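Local coordinates for protein HTH-type transcriptional repressor NemR (Escherichia coli, PDB 4YZE) that represses the transcription of the nemRA-gloA operon by binding to the NemR box, in the response to electrophiles and reactive chlorine species, at residues G107-T110 and V111-A115; S118-S121 and E122-S126; T29-L33 and S34-K38. The protein carries 5 engineered substitutions. All blocks are in the same frame, centred on the assembly; numbering follows the deposited sequence.

Contact 1: residues G107-T110 and V111-A115; sequences GCLT and VKLSA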
ATOM      1  N   GLY A 107       7.864  -3.490 -10.591  1.00 95.05           N
ATOM      2  CA  GLY A 107       6.753  -3.502  -9.655  1.00 89.98           C
ATOM      3  C   GLY A 107       6.731  -4.683  -8.698  1.00 82.31           C
ATOM      4  O   GLY A 107       7.568  -5.582  -8.769  1.00 86.83           O
ATOM      5  N   CYS A 108       5.767  -4.672  -7.789  1.00 72.93           N
ATOM      6  CA  CYS A 108       5.566  -5.793  -6.880  1.00 68.09           C
ATOM      7  C   CYS A 108       4.137  -6.313  -7.036  1.00 67.98           C
ATOM      8  O   CYS A 108       3.187  -5.526  -7.055  1.00 68.39           O
ATOM      9  CB  CYS A 108       5.850  -5.352  -5.445  1.00 66.63           C
ATOM     10  SG  CYS A 108       5.512  -6.571  -4.182  1.00 71.74           S
ATOM     11  N   LEU A 109       3.984  -7.632  -7.159  1.00 67.64           N
ATOM     12  CA  LEU A 109       2.677  -8.215  -7.476  1.00 56.52           C
ATOM     13  C   LEU A 109       1.635  -7.930  -6.405  1.00 51.75           C
ATOM     14  O   LEU A 109       0.515  -7.529  -6.725  1.00 48.88           O
ATOM     15  CB  LEU A 109       2.776  -9.722  -7.735  1.00 53.67           C
ATOM     16  CG  LEU A 109       1.606 -10.333  -8.529  1.00 55.34           C
ATOM     17  CD1 LEU A 109       1.523  -9.745  -9.932  1.00 46.55           C
ATOM     18  CD2 LEU A 109       1.687 -11.855  -8.617  1.00 52.44           C
ATOM     19  N   THR A 110       1.995  -8.130  -5.139  1.00 50.22           N
ATOM     20  CA  THR A 110       1.043  -7.873  -4.063  1.00 54.40           C
ATOM     21  C   THR A 110       0.597  -6.419  -4.110  1.00 53.52           C
ATOM     22  O   THR A 110      -0.608  -6.123  -4.112  1.00 58.26           O
ATOM     23  CB  THR A 110       1.602  -8.239  -2.671  1.00 55.71           C
ATOM     24  OG1 THR A 110       1.749  -9.661  -2.574  1.00 52.68           O
ATOM     25  CG2 THR A 110       0.648  -7.786  -1.583  1.00 59.21           C
ATOM     26  N   VAL A 111       1.576  -5.524  -4.220  1.00 53.52           N
ATOM     27  CA  VAL A 111       1.306  -4.093  -4.268  1.00 54.77           C
ATOM     28  C   VAL A 111       0.392  -3.714  -5.429  1.00 57.99           C
ATOM     29  O   VAL A 111      -0.588  -2.991  -5.241  1.00 60.90           O
ATOM     30  CB  VAL A 111       2.596  -3.275  -4.344  1.00 56.48           C
ATOM     31  CG1 VAL A 111       2.278  -1.804  -4.167  1.00 61.82           C
ATOM     32  CG2 VAL A 111       3.564  -3.720  -3.263  1.00 67.53           C
ATOM     33  N   LYS A 112       0.710  -4.206  -6.625  1.00 55.14           N
ATOM     34  CA  LYS A 112      -0.109  -3.929  -7.791  1.00 54.46           C
ATOM     35  C   LYS A 112      -1.506  -4.511  -7.657  1.00 52.23           C
ATOM     36  O   LYS A 112      -2.494  -3.878  -8.038  1.00 58.78           O
ATOM     37  CB  LYS A 112       0.553  -4.483  -9.051  1.00 58.82           C
ATOM     38  CG  LYS A 112      -0.164  -4.109 -10.336  1.00 59.44           C
ATOM     39  CD  LYS A 112       0.694  -3.167 -11.186  1.00 60.08           C
ATOM     40  CE  LYS A 112       0.136  -2.995 -12.599  1.00 65.93           C
ATOM     41  NZ  LYS A 112      -0.715  -1.793 -12.723  1.00 68.31           N
ATOM     42  N   LEU A 113      -1.597  -5.732  -7.144  1.00 51.54           N
ATOM     43  CA  LEU A 113      -2.895  -6.409  -7.105  1.00 57.33           C
ATOM     44  C   LEU A 113      -3.766  -5.972  -5.904  1.00 51.30           C
ATOM     45  O   LEU A 113      -4.980  -6.189  -5.887  1.00 54.72           O
ATOM     46  CB  LEU A 113      -2.722  -7.930  -7.207  1.00 62.07           C
ATOM     47  CG  LEU A 113      -2.804  -8.505  -8.635  1.00 66.85           C
ATOM     48  CD1 LEU A 113      -1.951  -7.724  -9.631  1.00 60.83           C
ATOM     49  CD2 LEU A 113      -2.411  -9.979  -8.666  1.00 66.86           C
ATOM     50  N   SER A 114      -3.142  -5.331  -4.921  1.00 45.89           N
ATOM     51  CA  SER A 114      -3.876  -4.599  -3.885  1.00 51.90           C
ATOM     52  C   SER A 114      -5.077  -3.833  -4.457  1.00 69.94           C
ATOM     53  O   SER A 114      -6.215  -4.027  -4.027  1.00 77.94           O
ATOM     54  CB  SER A 114      -2.951  -3.580  -3.268  1.00 61.07           C
ATOM     55  OG  SER A 114      -2.791  -2.489  -4.162  1.00 70.15           O
ATOM     56  N   ALA A 115      -4.832  -2.976  -5.447  1.00 65.78           N
ATOM     57  CA  ALA A 115      -5.887  -2.082  -5.911  1.00 68.60           C
ATOM     58  C   ALA A 115      -6.964  -2.780  -6.744  1.00 73.40           C
ATOM     59  O   ALA A 115      -7.841  -2.121  -7.316  1.00 83.13           O
ATOM     60  CB  ALA A 115      -5.301  -0.923  -6.669  1.00 76.24           C
TER

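Contact 2: residues S118-S121 and E122-S126; sequences SDLS and EDMRS. Engineered in segment 118-121: Ser118 (natural residue Cys).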
ATOM      1  N   SER A 118     -10.731  -5.399  -4.519  1.00 94.03           N
ATOM      2  CA  SER A 118     -12.098  -4.958  -4.782  1.00 99.87           C
ATOM      3  C   SER A 118     -12.778  -5.818  -5.848  1.00105.96           C
ATOM      4  O   SER A 118     -13.879  -6.327  -5.635  1.00109.94           O
ATOM      5  CB  SER A 118     -12.077  -3.497  -5.240  1.00 92.69           C
ATOM      6  OG  SER A 118     -10.861  -2.865  -4.864  1.00 81.54           O
ATOM      7  N   ASP A 119     -12.108  -5.991  -6.988  1.00109.02           N
ATOM      8  CA  ASP A 119     -12.681  -6.729  -8.114  1.00112.39           C
ATOM      9  C   ASP A 119     -11.958  -8.047  -8.435  1.00106.52           C
ATOM     10  O   ASP A 119     -11.516  -8.252  -9.571  1.00111.99           O
ATOM     11  CB  ASP A 119     -12.715  -5.841  -9.364  1.00117.31           C
ATOM     12  N   LEU A 120     -11.855  -8.939  -7.448  1.00 88.86           N
ATOM     13  CA  LEU A 120     -11.231 -10.253  -7.638  1.00 73.53           C
ATOM     14  C   LEU A 120     -12.049 -11.375  -7.000  1.00 69.86           C
ATOM     15  O   LEU A 120     -12.776 -11.139  -6.037  1.00 63.64           O
ATOM     16  CB  LEU A 120      -9.822 -10.265  -7.043  1.00 78.29           C
ATOM     17  CG  LEU A 120      -8.733  -9.489  -7.784  1.00 74.32           C
ATOM     18  CD1 LEU A 120      -7.397  -9.627  -7.075  1.00 64.20           C
ATOM     19  CD2 LEU A 120      -8.635  -9.973  -9.229  1.00 76.20           C
ATOM     20  N   SER A 121     -11.928 -12.597  -7.517  1.00 60.07           N
ATOM     21  CA  SER A 121     -12.576 -13.735  -6.864  1.00 65.24           C
ATOM     22  C   SER A 121     -12.123 -13.900  -5.407  1.00 61.88           C
ATOM     23  O   SER A 121     -11.004 -13.517  -5.041  1.00 55.70           O
ATOM     24  CB  SER A 121     -12.310 -15.032  -7.625  1.00 66.04           C
ATOM     25  OG  SER A 121     -10.940 -15.392  -7.594  1.00 60.80           O
ATOM     26  N   GLU A 122     -12.999 -14.454  -4.572  1.00 60.90           N
ATOM     27  CA  GLU A 122     -12.602 -14.754  -3.207  1.00 63.50           C
ATOM     28  C   GLU A 122     -11.389 -15.673  -3.256  1.00 57.21           C
ATOM     29  O   GLU A 122     -10.469 -15.516  -2.451  1.00 53.49           O
ATOM     30  CB  GLU A 122     -13.747 -15.378  -2.398  1.00 65.22           C
ATOM     31  CG  GLU A 122     -13.312 -16.078  -1.099  1.00 61.98           C
ATOM     32  CD  GLU A 122     -12.494 -15.189  -0.130  1.00 69.96           C
ATOM     33  OE1 GLU A 122     -12.629 -13.941  -0.143  1.00 67.23           O
ATOM     34  OE2 GLU A 122     -11.709 -15.750   0.666  1.00 72.46           O
ATOM     35  N   ASP A 123     -11.365 -16.590  -4.229  1.00 57.41           N
ATOM     36  CA  ASP A 123     -10.238 -17.509  -4.342  1.00 60.13           C
ATOM     37  C   ASP A 123      -8.913 -16.751  -4.506  1.00 60.65           C
ATOM     38  O   ASP A 123      -7.914 -17.109  -3.870  1.00 57.32           O
ATOM     39  CB  ASP A 123     -10.472 -18.543  -5.448  1.00 58.56           C
ATOM     40  CG  ASP A 123     -11.869 -19.123  -5.393  1.00 61.80           C
ATOM     41  OD1 ASP A 123     -12.747 -18.397  -4.899  1.00 64.43           O
ATOM     42  OD2 ASP A 123     -12.100 -20.283  -5.800  1.00 63.96           O
ATOM     43  N   MET A 124      -8.920 -15.677  -5.300  1.00 53.32           N
ATOM     44  CA  MET A 124      -7.700 -14.886  -5.495  1.00 62.00           C
ATOM     45  C   MET A 124      -7.358 -13.965  -4.315  1.00 57.92           C
ATOM     46  O   MET A 124      -6.198 -13.893  -3.904  1.00 51.65           O
ATOM     47  CB  MET A 124      -7.735 -14.094  -6.800  1.00 52.19           C
ATOM     48  CG  MET A 124      -7.629 -14.964  -8.049  1.00 53.96           C
ATOM     49  SD  MET A 124      -7.345 -13.967  -9.535  1.00 60.89           S
ATOM     50  CE  MET A 124      -5.668 -13.398  -9.187  1.00 52.08           C
ATOM     51  N   ARG A 125      -8.351 -13.256  -3.779  1.00 53.86           N
ATOM     52  CA  ARG A 125      -8.126 -12.437  -2.589  1.00 52.80           C
ATOM     53  C   ARG A 125      -7.566 -13.310  -1.465  1.00 47.99           C
ATOM     54  O   ARG A 125      -6.659 -12.901  -0.740  1.00 44.64           O
ATOM     55  CB  ARG A 125      -9.421 -11.752  -2.143  1.00 55.14           C
ATOM     56  CG  ARG A 125      -9.303 -10.962  -0.849  1.00 56.81           C
ATOM     57  CD  ARG A 125     -10.612 -11.019  -0.051  1.00 62.31           C
ATOM     58  NE  ARG A 125     -10.862 -12.342   0.525  1.00 59.52           N
ATOM     59  CZ  ARG A 125     -10.318 -12.789   1.660  1.00 62.50           C
ATOM     60  NH1 ARG A 125      -9.480 -12.019   2.354  1.00 58.65           N
ATOM     61  NH2 ARG A 125     -10.616 -14.010   2.113  1.00 63.70           N
ATOM     62  N   SER A 126      -8.095 -14.524  -1.356  1.00 48.01           N
ATOM     63  CA  SER A 126      -7.675 -15.455  -0.320  1.00 50.34           C
ATOM     64  C   SER A 126      -6.250 -15.953  -0.560  1.00 45.77           C
ATOM     65  O   SER A 126      -5.476 -16.117   0.385  1.00 44.39           O
ATOM     66  CB  SER A 126      -8.668 -16.615  -0.230  1.00 57.86           C
ATOM     67  OG  SER A 126      -8.180 -17.682   0.564  1.00 58.62           O
TER

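Contact 3: residues T29-L33 and S34-K38; sequences TGMGL and SELLK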
ATOM      1  N   THR A  29      -6.975  -7.944 -13.811  1.00 71.98           N
ATOM      2  CA  THR A  29      -8.240  -7.750 -14.516  1.00 81.65           C
ATOM      3  C   THR A  29      -7.982  -7.131 -15.875  1.00 78.92           C
ATOM      4  O   THR A  29      -8.746  -7.340 -16.823  1.00 77.99           O
ATOM      5  CB  THR A  29      -9.192  -6.843 -13.731  1.00 89.96           C
ATOM      6  OG1 THR A  29      -8.438  -5.799 -13.104  1.00 94.47           O
ATOM      7  CG2 THR A  29      -9.929  -7.645 -12.663  1.00 90.42           C
ATOM      8  N   GLY A  30      -6.896  -6.364 -15.955  1.00 75.29           N
ATOM      9  CA  GLY A  30      -6.479  -5.740 -17.196  1.00 72.82           C
ATOM     10  C   GLY A  30      -6.004  -6.755 -18.218  1.00 69.08           C
ATOM     11  O   GLY A  30      -6.229  -6.584 -19.400  1.00 67.22           O
ATOM     12  N   MET A  31      -5.341  -7.813 -17.763  1.00 65.80           N
ATOM     13  CA  MET A  31      -4.816  -8.825 -18.670  1.00 64.45           C
ATOM     14  C   MET A  31      -5.908  -9.684 -19.294  1.00 66.99           C
ATOM     15  O   MET A  31      -6.549 -10.462 -18.599  1.00 68.47           O
ATOM     16  CB  MET A  31      -3.835  -9.729 -17.933  1.00 62.09           C
ATOM     17  CG  MET A  31      -3.253 -10.819 -18.803  1.00 63.77           C
ATOM     18  SD  MET A  31      -2.511 -12.108 -17.794  1.00 63.86           S
ATOM     19  CE  MET A  31      -3.965 -12.793 -16.998  1.00 62.81           C
ATOM     20  N   GLY A  32      -6.100  -9.565 -20.605  1.00 62.25           N
ATOM     21  CA  GLY A  32      -7.066 -10.397 -21.295  1.00 61.78           C
ATOM     22  C   GLY A  32      -6.447 -11.726 -21.692  1.00 65.10           C
ATOM     23  O   GLY A  32      -5.243 -11.807 -21.950  1.00 63.80           O
ATOM     24  N   LEU A  33      -7.274 -12.767 -21.736  1.00 64.81           N
ATOM     25  CA  LEU A  33      -6.843 -14.100 -22.154  1.00 67.57           C
ATOM     26  C   LEU A  33      -6.068 -14.135 -23.481  1.00 64.95           C
ATOM     27  O   LEU A  33      -4.959 -14.675 -23.539  1.00 58.34           O
ATOM     28  CB  LEU A  33      -8.049 -15.030 -22.252  1.00 73.47           C
ATOM     29  CG  LEU A  33      -8.039 -16.302 -21.405  1.00 74.22           C
ATOM     30  CD1 LEU A  33      -8.991 -17.323 -22.027  1.00 72.00           C
ATOM     31  CD2 LEU A  33      -6.632 -16.881 -21.241  1.00 65.71           C
ATOM     32  N   SER A  34      -6.642 -13.575 -24.547  1.00 63.58           N
ATOM     33  CA  SER A  34      -5.977 -13.630 -25.844  1.00 64.90           C
ATOM     34  C   SER A  34      -4.601 -12.968 -25.800  1.00 63.24           C
ATOM     35  O   SER A  34      -3.665 -13.430 -26.450  1.00 65.09           O
ATOM     36  CB  SER A  34      -6.850 -13.035 -26.964  1.00 85.74           C
ATOM     37  OG  SER A  34      -7.108 -11.658 -26.750  1.00 97.95           O
ATOM     38  N   GLU A  35      -4.469 -11.900 -25.020  1.00 66.15           N
ATOM     39  CA  GLU A  35      -3.165 -11.275 -24.839  1.00 68.12           C
ATOM     40  C   GLU A  35      -2.209 -12.272 -24.181  1.00 64.32           C
ATOM     41  O   GLU A  35      -1.053 -12.423 -24.590  1.00 63.16           O
ATOM     42  CB  GLU A  35      -3.295 -10.004 -24.000  1.00 66.16           C
ATOM     43  CG  GLU A  35      -1.966  -9.319 -23.693  1.00 74.75           C
ATOM     44  CD  GLU A  35      -2.145  -8.044 -22.887  1.00 81.66           C
ATOM     45  OE1 GLU A  35      -3.255  -7.833 -22.350  1.00 81.05           O
ATOM     46  OE2 GLU A  35      -1.177  -7.253 -22.796  1.00 86.30           O
ATOM     47  N   LEU A  36      -2.712 -12.964 -23.167  1.00 61.17           N
ATOM     48  CA  LEU A  36      -1.928 -13.966 -22.462  1.00 53.61           C
ATOM     49  C   LEU A  36      -1.484 -15.083 -23.408  1.00 59.77           C
ATOM     50  O   LEU A  36      -0.303 -15.436 -23.440  1.00 62.35           O
ATOM     51  CB  LEU A  36      -2.737 -14.533 -21.299  1.00 49.67           C
ATOM     52  CG  LEU A  36      -2.077 -15.494 -20.306  1.00 68.99           C
ATOM     53  CD1 LEU A  36      -2.209 -16.940 -20.743  1.00 69.47           C
ATOM     54  CD2 LEU A  36      -0.615 -15.140 -20.086  1.00 70.05           C
ATOM     55  N   LEU A  37      -2.421 -15.631 -24.183  1.00 52.76           N
ATOM     56  CA  LEU A  37      -2.105 -16.782 -25.021  1.00 53.56           C
ATOM     57  C   LEU A  37      -1.165 -16.415 -26.165  1.00 54.98           C
ATOM     58  O   LEU A  37      -0.292 -17.199 -26.534  1.00 63.20           O
ATOM     59  CB  LEU A  37      -3.376 -17.416 -25.579  1.00 59.15           C
ATOM     60  CG  LEU A  37      -4.459 -17.862 -24.608  1.00 53.54           C
ATOM     61  CD1 LEU A  37      -5.623 -18.460 -25.384  1.00 60.19           C
ATOM     62  CD2 LEU A  37      -3.919 -18.858 -23.604  1.00 58.65           C
ATOM     63  N   LYS A  38      -1.349 -15.228 -26.732  1.00 63.22           N
ATOM     64  CA  LYS A  38      -0.515 -14.800 -27.850  1.00 60.21           C
ATOM     65  C   LYS A  38       0.905 -14.530 -27.368  1.00 63.18           C
ATOM     66  O   LYS A  38       1.873 -14.830 -28.061  1.00 73.82           O
ATOM     67  CB  LYS A  38      -1.104 -13.558 -28.526  1.00 65.46           C
TER

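Contact 1: residues G107-T110 and V111-A115
Cys108, the N-cap residue of the short helix 109-114, meets Val111 one turn on. Its CB lies 3.6 Å from Val111 CG2. With SG anti to the backbone N (chi1 175°), the sulfur stays over the same methyl, Cys108 SG to Val111 CG2 3.6 Å. One valine branch thus touches both the stem and the tip of the cysteine; Cys108 itself plays a central role in the response to reactive chlorine species. The carbonyl of Cys108 opens the helix: Lys112 N donates to Cys108 O at 2.8 Å, an almost straight bond (N-H...O 168°). The next two residues repeat it, Leu113 N to Leu109 O and Ser114 N to Thr110 O. On another side of the helix the two leucines cross at a slant, Leu109 CD1 lying 4.0 Å from Leu113 CD1. Leu113 CB is 3.3 Å from Leu109 O. Near the last turn Ser114 OG donates back to Val111 O at 2.5 Å, a short bond that ties its hydroxyl to the backbone. Helix 158-179 covers Cys108 and Val111 through Trp169, Leu170 and Leu174, while helix 54-79 takes Leu109 and Leu113 on Leu62 and binds Thr110 OG1 through Tyr66 OH. Ser114 packs on Leu174 of the second subunit.

Contact 2: residues S118-S121 and E122-S126
The guanidinium of Arg125 and the carboxylate of Glu122 meet edge to edge, Glu122 CD lying in the guanidinium plane. Two hydrogen bonds make this a salt bridge: Arg125 NE to Glu122 OE1 and Arg125 NH2 to Glu122 OE2, each 2.5 Å, unusually short, so the exact lengths are doubtful. OE2 uses its syn lone pair, 13° out of the guanidinium plane, and the paired bonds hold the two groups close to one plane. At the start of the same helix, Ser121 is the N-cap. Ser121 O accepts from Arg125 N at 2.9 Å, almost straight at 175°. Set between the backbone N and the carbonyl carbon (chi1 66°), Ser121 OG reaches forward to accept from Met124 N at 3.1 Å; it also hydrogen-bonds Glu55 OE2. With an alanine at this position, Met124 N is likely to lose its side-chain cap, keeping only the weak bond to Ser121 O, and Glu55 to lose this hydrogen bond. Leu120 CD2 rests 4.2 Å from Met124 SD. Helix 122-148 is laid here against helix 54-79, whose Val59 and Leu62 take Met124, and Phe28, from a loop, packs on Leu120 and Met124. Arg125 NH1 also reaches Ile178 O of the second subunit.

Contact 3: residues T29-L33 and S34-K38
Leu33 and Leu37, one helical turn apart, form the close part of this contact. Their side chains slant across each other, Leu33 CD2 lying 4.1 Å from Leu37 CD2 and as near to Leu37 CG. The CG of Leu37 is anti to its carbonyl carbon (chi1 -56°), which brings it back over the preceding turn, 3.4 Å from Leu33 O. That oxygen also takes the backbone bond from Leu37 N at 2.8 Å, so one carbonyl is gripped by an N-H and overlaid by the side chain of the same residue. One residue earlier, Gly32 O at the N-cap accepts from Leu36 N at 3.0 Å. Leu36 continues the apolar side, its CB 3.2 Å from Leu33 O and its CG 4.2 Å from Met31 SD, so methionine and leucine, both buried, meet where the loop runs into the helix.

The solvent side is looser. Ser34 is exposed and Glu35 partly so; the extended chain of Glu35 carries its carboxylate alongside the approach to the cap, where OE1 comes 3.8 Å from Gly32 N and 4.1 Å from Met31 CA. Its other oxygen, OE2, has a long, weak ion pair with Arg26. Exposed Gly30 barely touches the helix.

Helix 10-26 receives the buried side, with Leu22 against Met31 and Leu15 and Thr18 against Leu36. Leu33 and Leu37 instead face helix 44-50, both meeting Phe47. Helices 33-40 and 44-50 make up the predicted helix-turn-helix of the TetR-type DNA-binding domain, and the leucines at this start of its first helix join that helix to the second, the recognition helix of TetR-family repressors, which here probably enters the major groove.

Overall arrangement
Along the chain contact 3 comes first, in the N-terminal helix-turn-helix region; contacts 1 and 2 follow in close succession, both in the C-terminal domain of the TetR-repressor type. All three are helix starts: helix 33-40, helix 109-114 and helix 122-148. The centres of contacts 1 and 2 lie 13 Å apart, and each is 18 Å from contact 3. Contact 2 touches contact 3 at a poorly ordered residue, Asp119 O packing 3.5 Å from Thr29 CG2, whereas contacts 1 and 3 stay about 7 Å apart at their nearest atoms. Helix 54-79 borders contacts 1 and 2, and both reach the second subunit. The loop before helix 122-148 links the redox-sensing cysteine's helix to the next one and touches the DNA-binding part.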